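PDB 2FFG: ykuJ from Bacillus subtilis, which is of unknown function and belongs to a family of small uncharacterised proteins, folded here as two helices with a four-stranded antiparallel sheet. Local coordinates for residues 15-26 with 39-48; 32-40 with 49-57. All blocks are in the same frame, centred on the assembly; numbering follows the deposited sequence.

Contact 1 of 2, residues 15-26 with 39-48; sequences QETAEAANEPMQ and VKYFEKNQTF
Met25 O accepts the backbone N-H of Tyr41 at 2.8 Å, an almost straight bond (162° at the hydrogen) in which the donor lies close to the line of the carbonyl. Lys40 CA adds a CA-H...O contact to Met25 O at 3.2 Å. The return bond of this antiparallel hydrogen-bonded pair, Met25 N to Tyr41 O, is weak at 3.5 Å, so the first is the stronger of the two. With CG anti to the backbone N (chi1 180°), Tyr41 throws its ring to the sheet face that lies against helix 3-21. There Gln15 CB sits over the ring face, 3.5 Å from its centroid and only 8° off the normal, a CH-pi contact. Ala18 CB meets the ring rim in plane, 3.5 Å from Tyr41 CD2. Leu14 of the same helix also packs on this ring. Glu19, its chain bent at chi2, brings its carboxylate to Tyr41 and Gln46: OE2 takes weak bonds from Tyr41 OH (3.4 Å) and from Gln46 NE2. Beyond the helix end, Pro24 is wedged between two lysine chains, with CB against Lys40 CE at 3.5 Å and CG against Lys44 CE at 3.3 Å. The helix stops in a Schellman motif, Asn22 being its C-prime residue with positive phi, and after Glu23 and Pro24 the chain enters strand 25-31. Tyr41, on the second strand of the beta hairpin that follows, thus packs against the C-terminal turns of the helix, at the junction of an alpha helix with an antiparallel hairpin.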
loop_
_atom_site.group_PDB
_atom_site.type_symbol
_atom_site.label_atom_id
_atom_site.label_comp_id
_atom_site.label_asym_id
_atom_site.label_seq_id
_atom_site.Cartn_x
_atom_site.Cartn_y
_atom_site.Cartn_z
ATOM N N GLN A 15 2.488 -1.869 9.899
ATOM C CA GLN A 15 2.477 -1.672 11.346
ATOM C C GLN A 15 2.693 -0.197 11.658
ATOM O O GLN A 15 2.061 0.366 12.548
ATOM C CB GLN A 15 3.561 -2.513 12.027
ATOM C CG GLN A 15 4.895 -2.511 11.316
ATOM C CD GLN A 15 6.021 -3.030 12.190
ATOM O OE1 GLN A 15 5.872 -4.037 12.889
ATOM N NE2 GLN A 15 7.167 -2.347 12.146
ATOM N N GLU A 16 3.592 0.419 10.907
ATOM C CA GLU A 16 3.897 1.826 11.074
ATOM C C GLU A 16 2.605 2.632 10.981
ATOM O O GLU A 16 2.354 3.536 11.781
ATOM C CB GLU A 16 4.882 2.247 9.983
ATOM C CG GLU A 16 5.179 3.724 9.897
ATOM C CD GLU A 16 6.128 4.048 8.748
ATOM O OE1 GLU A 16 5.850 3.614 7.604
ATOM O OE2 GLU A 16 7.147 4.735 8.989
ATOM N N THR A 17 1.772 2.288 10.009
ATOM C CA THR A 17 0.514 2.990 9.816
ATOM C C THR A 17 -0.500 2.660 10.904
ATOM O O THR A 17 -1.343 3.486 11.250
ATOM C CB THR A 17 -0.079 2.652 8.439
ATOM O OG1 THR A 17 0.853 3.037 7.420
ATOM C CG2 THR A 17 -1.386 3.385 8.223
ATOM N N ALA A 18 -0.407 1.458 11.460
ATOM C CA ALA A 18 -1.323 1.041 12.509
ATOM C C ALA A 18 -1.030 1.709 13.853
ATOM O O ALA A 18 -1.950 2.011 14.617
ATOM C CB ALA A 18 -1.271 -0.461 12.663
ATOM N N GLU A 19 0.245 1.933 14.149
ATOM C CA GLU A 19 0.619 2.556 15.411
ATOM C C GLU A 19 0.163 4.013 15.446
ATOM O O GLU A 19 -0.355 4.489 16.457
ATOM C CB GLU A 19 2.136 2.460 15.614
ATOM C CG GLU A 19 2.653 1.022 15.738
ATOM C CD GLU A 19 2.399 0.396 17.104
ATOM O OE1 GLU A 19 1.482 0.843 17.818
ATOM O OE2 GLU A 19 3.114 -0.562 17.463
ATOM N N ALA A 20 0.339 4.701 14.326
ATOM C CA ALA A 20 -0.053 6.102 14.202
ATOM C C ALA A 20 -1.571 6.289 14.248
ATOM O O ALA A 20 -2.078 7.178 14.933
ATOM C CB ALA A 20 0.504 6.680 12.905
ATOM N N ALA A 21 -2.295 5.458 13.511
ATOM C CA ALA A 21 -3.746 5.543 13.479
ATOM C C ALA A 21 -4.313 5.020 14.792
ATOM O O ALA A 21 -5.504 5.168 15.076
ATOM C CB ALA A 21 -4.288 4.721 12.312
ATOM N N ASN A 22 -3.441 4.417 15.591
ATOM C CA ASN A 22 -3.830 3.841 16.866
ATOM C C ASN A 22 -5.020 2.907 16.727
ATOM O O ASN A 22 -5.943 2.933 17.540
ATOM C CB ASN A 22 -4.136 4.938 17.886
ATOM C CG ASN A 22 -3.008 5.124 18.891
ATOM O OD1 ASN A 22 -2.732 4.240 19.702
ATOM N ND2 ASN A 22 -2.344 6.269 18.830
ATOM N N GLU A 23 -4.987 2.078 15.688
ATOM C CA GLU A 23 -6.046 1.106 15.441
ATOM C C GLU A 23 -5.575 0.021 14.477
ATOM O O GLU A 23 -4.746 0.273 13.600
ATOM C CB GLU A 23 -7.297 1.790 14.875
ATOM C CG GLU A 23 -7.243 2.111 13.395
ATOM C CD GLU A 23 -8.594 2.543 12.849
ATOM O OE1 GLU A 23 -9.045 3.660 13.175
ATOM O OE2 GLU A 23 -9.210 1.757 12.101
ATOM N N PRO A 24 -6.097 -1.204 14.635
ATOM C CA PRO A 24 -5.729 -2.332 13.777
ATOM C C PRO A 24 -5.822 -1.949 12.311
ATOM O O PRO A 24 -6.695 -1.175 11.918
ATOM C CB PRO A 24 -6.757 -3.391 14.142
ATOM C CG PRO A 24 -7.043 -3.103 15.570
ATOM C CD PRO A 24 -7.145 -1.597 15.592
HETATM N N MSE A 25 -4.913 -2.483 11.506
HETATM C CA MSE A 25 -4.911 -2.201 10.082
HETATM C C MSE A 25 -4.615 -3.503 9.345
HETATM O O MSE A 25 -3.965 -4.390 9.888
HETATM C CB MSE A 25 -3.857 -1.146 9.751
HETATM C CG MSE A 25 -4.319 -0.141 8.708
HETATM SE SE MSE A 25 -5.649 1.106 9.398
HETATM C CE MSE A 25 -4.496 2.653 9.543
ATOM N N GLN A 26 -5.088 -3.613 8.109
ATOM C CA GLN A 26 -4.888 -4.832 7.344
ATOM C C GLN A 26 -4.694 -4.589 5.853
ATOM O O GLN A 26 -5.040 -3.532 5.341
ATOM C CB GLN A 26 -6.097 -5.737 7.543
ATOM C CG GLN A 26 -7.393 -5.025 7.226
ATOM C CD GLN A 26 -8.587 -5.944 7.233
ATOM O OE1 GLN A 26 -8.641 -6.909 6.471
ATOM N NE2 GLN A 26 -9.563 -5.649 8.091
ATOM N N VAL A 39 -3.305 -9.707 5.953
ATOM C CA VAL A 39 -2.634 -9.649 7.235
ATOM C C VAL A 39 -3.123 -8.431 8.004
ATOM O O VAL A 39 -3.267 -7.348 7.450
ATOM C CB VAL A 39 -1.087 -9.590 7.066
ATOM C CG1 VAL A 39 -0.704 -8.411 6.191
ATOM C CG2 VAL A 39 -0.408 -9.475 8.432
ATOM N N LYS A 40 -3.400 -8.631 9.282
ATOM C CA LYS A 40 -3.863 -7.553 10.135
ATOM C C LYS A 40 -2.860 -7.373 11.271
ATOM O O LYS A 40 -2.407 -8.348 11.886
ATOM C CB LYS A 40 -5.244 -7.895 10.687
ATOM C CG LYS A 40 -5.945 -6.761 11.396
ATOM C CD LYS A 40 -7.403 -7.123 11.656
ATOM C CE LYS A 40 -8.173 -5.953 12.248
ATOM N NZ LYS A 40 -9.611 -6.281 12.448
ATOM N N TYR A 41 -2.482 -6.129 11.528
ATOM C CA TYR A 41 -1.537 -5.841 12.592
ATOM C C TYR A 41 -2.237 -5.285 13.814
ATOM O O TYR A 41 -2.914 -4.259 13.727
ATOM C CB TYR A 41 -0.481 -4.835 12.130
ATOM C CG TYR A 41 0.518 -4.510 13.214
ATOM C CD1 TYR A 41 1.460 -5.455 13.614
ATOM C CD2 TYR A 41 0.510 -3.275 13.857
ATOM C CE1 TYR A 41 2.378 -5.184 14.628
ATOM C CE2 TYR A 41 1.427 -2.986 14.882
ATOM C CZ TYR A 41 2.359 -3.950 15.259
ATOM O OH TYR A 41 3.276 -3.682 16.250
ATOM N N PHE A 42 -2.083 -5.963 14.949
ATOM C CA PHE A 42 -2.685 -5.501 16.196
ATOM C C PHE A 42 -1.592 -4.924 17.082
ATOM O O PHE A 42 -0.696 -5.646 17.501
ATOM C CB PHE A 42 -3.368 -6.653 16.936
ATOM C CG PHE A 42 -4.511 -7.265 16.188
ATOM C CD1 PHE A 42 -4.286 -8.177 15.163
ATOM C CD2 PHE A 42 -5.819 -6.919 16.495
ATOM C CE1 PHE A 42 -5.352 -8.732 14.455
ATOM C CE2 PHE A 42 -6.892 -7.470 15.794
ATOM C CZ PHE A 42 -6.657 -8.375 14.775
ATOM N N GLU A 43 -1.654 -3.625 17.361
ATOM C CA GLU A 43 -0.647 -3.000 18.220
ATOM C C GLU A 43 -1.001 -3.244 19.677
ATOM O O GLU A 43 -0.590 -2.498 20.566
ATOM C CB GLU A 43 -0.551 -1.503 17.954
ATOM C CG GLU A 43 -1.745 -0.710 18.418
ATOM C CD GLU A 43 -2.138 0.340 17.410
ATOM O OE1 GLU A 43 -2.528 -0.039 16.285
ATOM O OE2 GLU A 43 -2.050 1.538 17.740
ATOM N N LYS A 44 -1.781 -4.300 19.896
ATOM C CA LYS A 44 -2.205 -4.733 21.221
ATOM C C LYS A 44 -1.107 -5.706 21.627
ATOM O O LYS A 44 -1.300 -6.647 22.400
ATOM C CB LYS A 44 -3.556 -5.439 21.130
ATOM C CG LYS A 44 -4.662 -4.566 20.549
ATOM C CD LYS A 44 -4.513 -4.387 19.045
ATOM C CE LYS A 44 -5.483 -3.359 18.488
ATOM N NZ LYS A 44 -5.071 -1.979 18.847
ATOM N N ASN A 45 0.051 -5.424 21.052
ATOM C CA ASN A 45 1.298 -6.148 21.207
ATOM C C ASN A 45 1.948 -5.671 19.918
ATOM O O ASN A 45 1.709 -4.543 19.484
ATOM C CB ASN A 45 1.090 -7.665 21.154
ATOM C CG ASN A 45 2.311 -8.446 21.650
ATOM O OD1 ASN A 45 2.382 -8.847 22.819
ATOM N ND2 ASN A 45 3.280 -8.656 20.762
ATOM N N GLN A 46 2.740 -6.523 19.291
ATOM C CA GLN A 46 3.384 -6.156 18.039
ATOM C C GLN A 46 3.170 -7.365 17.140
ATOM O O GLN A 46 4.082 -7.794 16.433
ATOM C CB GLN A 46 4.879 -5.919 18.275
ATOM C CG GLN A 46 5.187 -5.053 19.500
ATOM C CD GLN A 46 5.007 -3.568 19.239
ATOM O OE1 GLN A 46 5.830 -2.948 18.566
ATOM N NE2 GLN A 46 3.930 -2.992 19.765
ATOM N N THR A 47 1.948 -7.895 17.162
ATOM C CA THR A 47 1.608 -9.092 16.401
ATOM C C THR A 47 0.815 -8.949 15.109
ATOM O O THR A 47 0.048 -8.010 14.903
ATOM C CB THR A 47 0.839 -10.094 17.277
ATOM O OG1 THR A 47 -0.458 -9.565 17.582
ATOM C CG2 THR A 47 1.603 -10.365 18.575
ATOM N N PHE A 48 1.005 -9.930 14.243
ATOM C CA PHE A 48 0.321 -9.974 12.971
ATOM C C PHE A 48 -0.621 -11.160 12.976
ATOM O O PHE A 48 -0.318 -12.207 13.550
ATOM C CB PHE A 48 1.317 -10.149 11.831
ATOM C CG PHE A 48 2.293 -9.020 11.700
ATOM C CD1 PHE A 48 3.355 -8.891 12.587
ATOM C CD2 PHE A 48 2.145 -8.074 10.695
ATOM C CE1 PHE A 48 4.255 -7.835 12.473
ATOM C CE2 PHE A 48 3.038 -7.015 10.574
ATOM C CZ PHE A 48 4.089 -6.894 11.459
#

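Contact 2 of 2, residues 32-40 with 49-57; sequences NGEKICSVK and ELTVFQKGE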
loop_
_atom_site.group_PDB
_atom_site.type_symbol
_atom_site.label_atom_id
_atom_site.label_comp_id
_atom_site.label_asym_id
_atom_site.label_seq_id
_atom_site.Cartn_x
_atom_site.Cartn_y
_atom_site.Cartn_z
ATOM N N ASN A 32 -2.038 -12.670 -9.271
ATOM C CA ASN A 32 -2.865 -12.697 -10.477
ATOM C C ASN A 32 -4.289 -12.186 -10.225
ATOM O O ASN A 32 -5.267 -12.797 -10.659
ATOM C CB ASN A 32 -2.903 -14.129 -11.036
ATOM C CG ASN A 32 -3.411 -14.187 -12.458
ATOM O OD1 ASN A 32 -2.986 -13.405 -13.312
ATOM N ND2 ASN A 32 -4.315 -15.124 -12.729
ATOM N N GLY A 33 -4.393 -11.065 -9.516
ATOM C CA GLY A 33 -5.687 -10.473 -9.222
ATOM C C GLY A 33 -6.539 -11.174 -8.176
ATOM O O GLY A 33 -7.595 -10.675 -7.793
ATOM N N GLU A 34 -6.086 -12.326 -7.703
ATOM C CA GLU A 34 -6.841 -13.080 -6.708
ATOM C C GLU A 34 -6.265 -12.980 -5.289
ATOM O O GLU A 34 -5.074 -13.190 -5.071
ATOM C CB GLU A 34 -6.910 -14.549 -7.130
ATOM C CG GLU A 34 -7.637 -15.453 -6.161
ATOM C CD GLU A 34 -7.506 -16.916 -6.538
ATOM O OE1 GLU A 34 -6.379 -17.332 -6.891
ATOM O OE2 GLU A 34 -8.519 -17.647 -6.476
ATOM N N LYS A 35 -7.127 -12.670 -4.329
ATOM C CA LYS A 35 -6.710 -12.558 -2.938
ATOM C C LYS A 35 -6.302 -13.921 -2.388
ATOM O O LYS A 35 -7.117 -14.830 -2.307
ATOM C CB LYS A 35 -7.847 -11.988 -2.080
ATOM C CG LYS A 35 -8.208 -10.541 -2.375
ATOM C CD LYS A 35 -9.530 -10.181 -1.720
ATOM C CE LYS A 35 -9.833 -8.690 -1.821
ATOM N NZ LYS A 35 -9.919 -8.217 -3.229
ATOM N N ILE A 36 -5.034 -14.051 -2.011
ATOM C CA ILE A 36 -4.529 -15.293 -1.453
ATOM C C ILE A 36 -4.624 -15.228 0.063
ATOM O O ILE A 36 -5.017 -16.201 0.705
ATOM C CB ILE A 36 -3.063 -15.538 -1.841
ATOM C CG1 ILE A 36 -2.937 -15.606 -3.359
ATOM C CG2 ILE A 36 -2.568 -16.828 -1.209
ATOM C CD1 ILE A 36 -3.728 -16.721 -4.103
ATOM N N CYS A 37 -4.264 -14.074 0.621
ATOM C CA CYS A 37 -4.310 -13.866 2.064
ATOM C C CYS A 37 -4.310 -12.381 2.469
ATOM O O CYS A 37 -4.021 -11.492 1.671
ATOM C CB CYS A 37 -3.120 -14.576 2.732
ATOM S SG CYS A 37 -1.488 -13.884 2.318
ATOM N N SER A 38 -4.667 -12.118 3.719
ATOM C CA SER A 38 -4.654 -10.763 4.235
ATOM C C SER A 38 -3.966 -10.799 5.598
ATOM O O SER A 38 -4.004 -11.810 6.305
ATOM C CB SER A 38 -6.069 -10.221 4.376
ATOM O OG SER A 38 -6.796 -10.954 5.337
ATOM N N VAL A 39 -3.305 -9.707 5.953
ATOM C CA VAL A 39 -2.634 -9.649 7.235
ATOM C C VAL A 39 -3.123 -8.431 8.004
ATOM O O VAL A 39 -3.267 -7.348 7.450
ATOM C CB VAL A 39 -1.087 -9.590 7.066
ATOM C CG1 VAL A 39 -0.704 -8.411 6.191
ATOM C CG2 VAL A 39 -0.408 -9.475 8.432
ATOM N N LYS A 40 -3.400 -8.631 9.282
ATOM C CA LYS A 40 -3.863 -7.553 10.135
ATOM C C LYS A 40 -2.860 -7.373 11.271
ATOM O O LYS A 40 -2.407 -8.348 11.886
ATOM C CB LYS A 40 -5.244 -7.895 10.687
ATOM C CG LYS A 40 -5.945 -6.761 11.396
ATOM C CD LYS A 40 -7.403 -7.123 11.656
ATOM C CE LYS A 40 -8.173 -5.953 12.248
ATOM N NZ LYS A 40 -9.611 -6.281 12.448
ATOM N N GLU A 49 -1.780 -10.982 12.361
ATOM C CA GLU A 49 -2.742 -12.063 12.249
ATOM C C GLU A 49 -2.905 -12.343 10.758
ATOM O O GLU A 49 -3.360 -11.491 9.997
ATOM C CB GLU A 49 -4.082 -11.670 12.853
ATOM C CG GLU A 49 -5.099 -12.793 12.800
ATOM C CD GLU A 49 -6.475 -12.353 13.245
ATOM O OE1 GLU A 49 -7.056 -11.459 12.590
ATOM O OE2 GLU A 49 -6.974 -12.901 14.247
ATOM N N LEU A 50 -2.498 -13.531 10.341
ATOM C CA LEU A 50 -2.605 -13.907 8.945
ATOM C C LEU A 50 -3.862 -14.739 8.686
ATOM O O LEU A 50 -4.118 -15.732 9.363
ATOM C CB LEU A 50 -1.371 -14.697 8.531
ATOM C CG LEU A 50 -1.304 -15.153 7.072
ATOM C CD1 LEU A 50 -0.925 -13.991 6.168
ATOM C CD2 LEU A 50 -0.279 -16.263 6.948
ATOM N N THR A 51 -4.642 -14.308 7.705
ATOM C CA THR A 51 -5.862 -14.992 7.311
ATOM C C THR A 51 -5.633 -15.591 5.923
ATOM O O THR A 51 -5.290 -14.878 4.977
ATOM C CB THR A 51 -7.040 -14.005 7.291
ATOM O OG1 THR A 51 -7.255 -13.514 8.621
ATOM C CG2 THR A 51 -8.304 -14.678 6.803
ATOM N N VAL A 52 -5.801 -16.910 5.823
ATOM C CA VAL A 52 -5.589 -17.644 4.577
ATOM C C VAL A 52 -6.927 -18.065 3.974
ATOM O O VAL A 52 -7.677 -18.841 4.571
ATOM C CB VAL A 52 -4.751 -18.919 4.831
ATOM C CG1 VAL A 52 -4.388 -19.580 3.503
ATOM C CG2 VAL A 52 -3.513 -18.574 5.646
ATOM N N PHE A 53 -7.217 -17.580 2.776
ATOM C CA PHE A 53 -8.492 -17.896 2.145
ATOM C C PHE A 53 -8.556 -19.265 1.471
ATOM O O PHE A 53 -7.548 -19.812 1.014
ATOM C CB PHE A 53 -8.853 -16.794 1.135
ATOM C CG PHE A 53 -8.896 -15.413 1.744
ATOM C CD1 PHE A 53 -9.850 -15.092 2.707
ATOM C CD2 PHE A 53 -7.943 -14.452 1.398
ATOM C CE1 PHE A 53 -9.854 -13.836 3.322
ATOM C CE2 PHE A 53 -7.935 -13.192 2.006
ATOM C CZ PHE A 53 -8.890 -12.883 2.970
ATOM N N GLN A 54 -9.756 -19.821 1.453
ATOM C CA GLN A 54 -10.016 -21.098 0.805
ATOM C C GLN A 54 -11.448 -21.015 0.278
ATOM O O GLN A 54 -12.372 -20.736 1.040
ATOM C CB GLN A 54 -9.881 -22.267 1.790
ATOM C CG GLN A 54 -10.175 -23.623 1.151
ATOM C CD GLN A 54 -10.056 -24.800 2.117
ATOM O OE1 GLN A 54 -10.679 -24.815 3.184
ATOM N NE2 GLN A 54 -9.267 -25.802 1.733
ATOM N N LYS A 55 -11.624 -21.236 -1.020
ATOM C CA LYS A 55 -12.945 -21.174 -1.636
ATOM C C LYS A 55 -14.042 -22.007 -0.960
ATOM O O LYS A 55 -13.843 -23.175 -0.612
ATOM C CB LYS A 55 -12.852 -21.579 -3.102
ATOM C CG LYS A 55 -12.142 -20.589 -4.000
ATOM C CD LYS A 55 -12.281 -21.021 -5.452
ATOM C CE LYS A 55 -11.654 -20.032 -6.401
ATOM N NZ LYS A 55 -11.789 -20.492 -7.808
ATOM N N GLY A 56 -15.203 -21.387 -0.782
ATOM C CA GLY A 56 -16.334 -22.060 -0.165
ATOM C C GLY A 56 -16.105 -22.438 1.283
ATOM O O GLY A 56 -16.945 -23.091 1.910
ATOM N N GLU A 57 -14.973 -22.006 1.826
ATOM C CA GLU A 57 -14.626 -22.328 3.198
ATOM C C GLU A 57 -14.363 -21.094 4.057
ATOM O O GLU A 57 -13.950 -20.051 3.559
ATOM C CB GLU A 57 -13.382 -23.221 3.198
ATOM C CG GLU A 57 -13.477 -24.415 4.114
ATOM C CD GLU A 57 -14.564 -25.387 3.693
ATOM O OE1 GLU A 57 -14.320 -26.211 2.781
ATOM O OE2 GLU A 57 -15.666 -25.316 4.277
HETATM O O HOH W 1 -5.433 -18.980 -0.129
#
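Phe53 has CG opposite its carbonyl carbon and beside its backbone N (chi1 -56°), which lays the ring back across strand 34-40, where CE2 comes within 3.7 Å of Cys37 CA. Ser38 holds OG between its backbone N and carbonyl carbon (chi1 64°), and that oxygen meets the ring at Phe53 CZ, 3.7 Å away, and the flank of Thr51 at CB. The backbones pair antiparallel: Thr51 N to Ser38 O is nearly straight at 2.9 Å and 176°, and Glu49 N reaches Lys40 O at 2.7 Å. Near Phe53 the pairing is weaker; here Ile36 and Cys37 form a classic beta bulge facing Phe29 of strand 25-31. Ile36 O receives only a weak bond from Phe53 N (3.3 Å), but it also accepts a hydrogen bond from a water (Ile36 O to water O 2.9 Å) that bonds to Phe53 O as well. With an alanine in place of Phe53, the ring contacts to Ser38 OG and Cys37 CA would be lost, which is likely to open a gap beside the bulge and take one packing partner from Tyr28. On the other face Leu50 CD1 touches Cys37 SG at 3.9 Å, and Leu50 and Val52 reach helix 67-79. Glu34 OE2 and Lys55 NZ stand 4.5 Å apart, beyond salt-bridge range, while Lys35 makes a cation-pi contact with Tyr28 and a weak bond to Ala20 O of the second subunit. Chemically the hairpin is two-sided: Cys37, Val39, Leu50 and Val52 make one face apolar, the other mixes Ser38, Thr51 and Phe53 with charged Lys40 and Glu49, and all five direct cross-strand hydrogen bonds are main-chain to main-chain.

The centres of contacts 1 and 2 lie about 18 Å apart, on opposite sides of the chain's centre, yet both use strands 34-42 and 47-54, the middle pair of the four-stranded antiparallel sheet. Their segments alternate along the chain, 15-26, 32-40, 39-48, 49-57, and Val39 and Lys40 belong to both. At the seam Phe42 CE1 packs against Glu49 CB at 3.6 Å. Contact 1 binds the end of helix 3-21 and the outer strand 25-31 to the sheet, whereas contact 2 pairs the part of the central hairpin away from its turn, where Leu50 and Val52 pack on helix 67-79. Strand 34-42 thus pairs on both edges, and the two helices are joined to one continuous sheet.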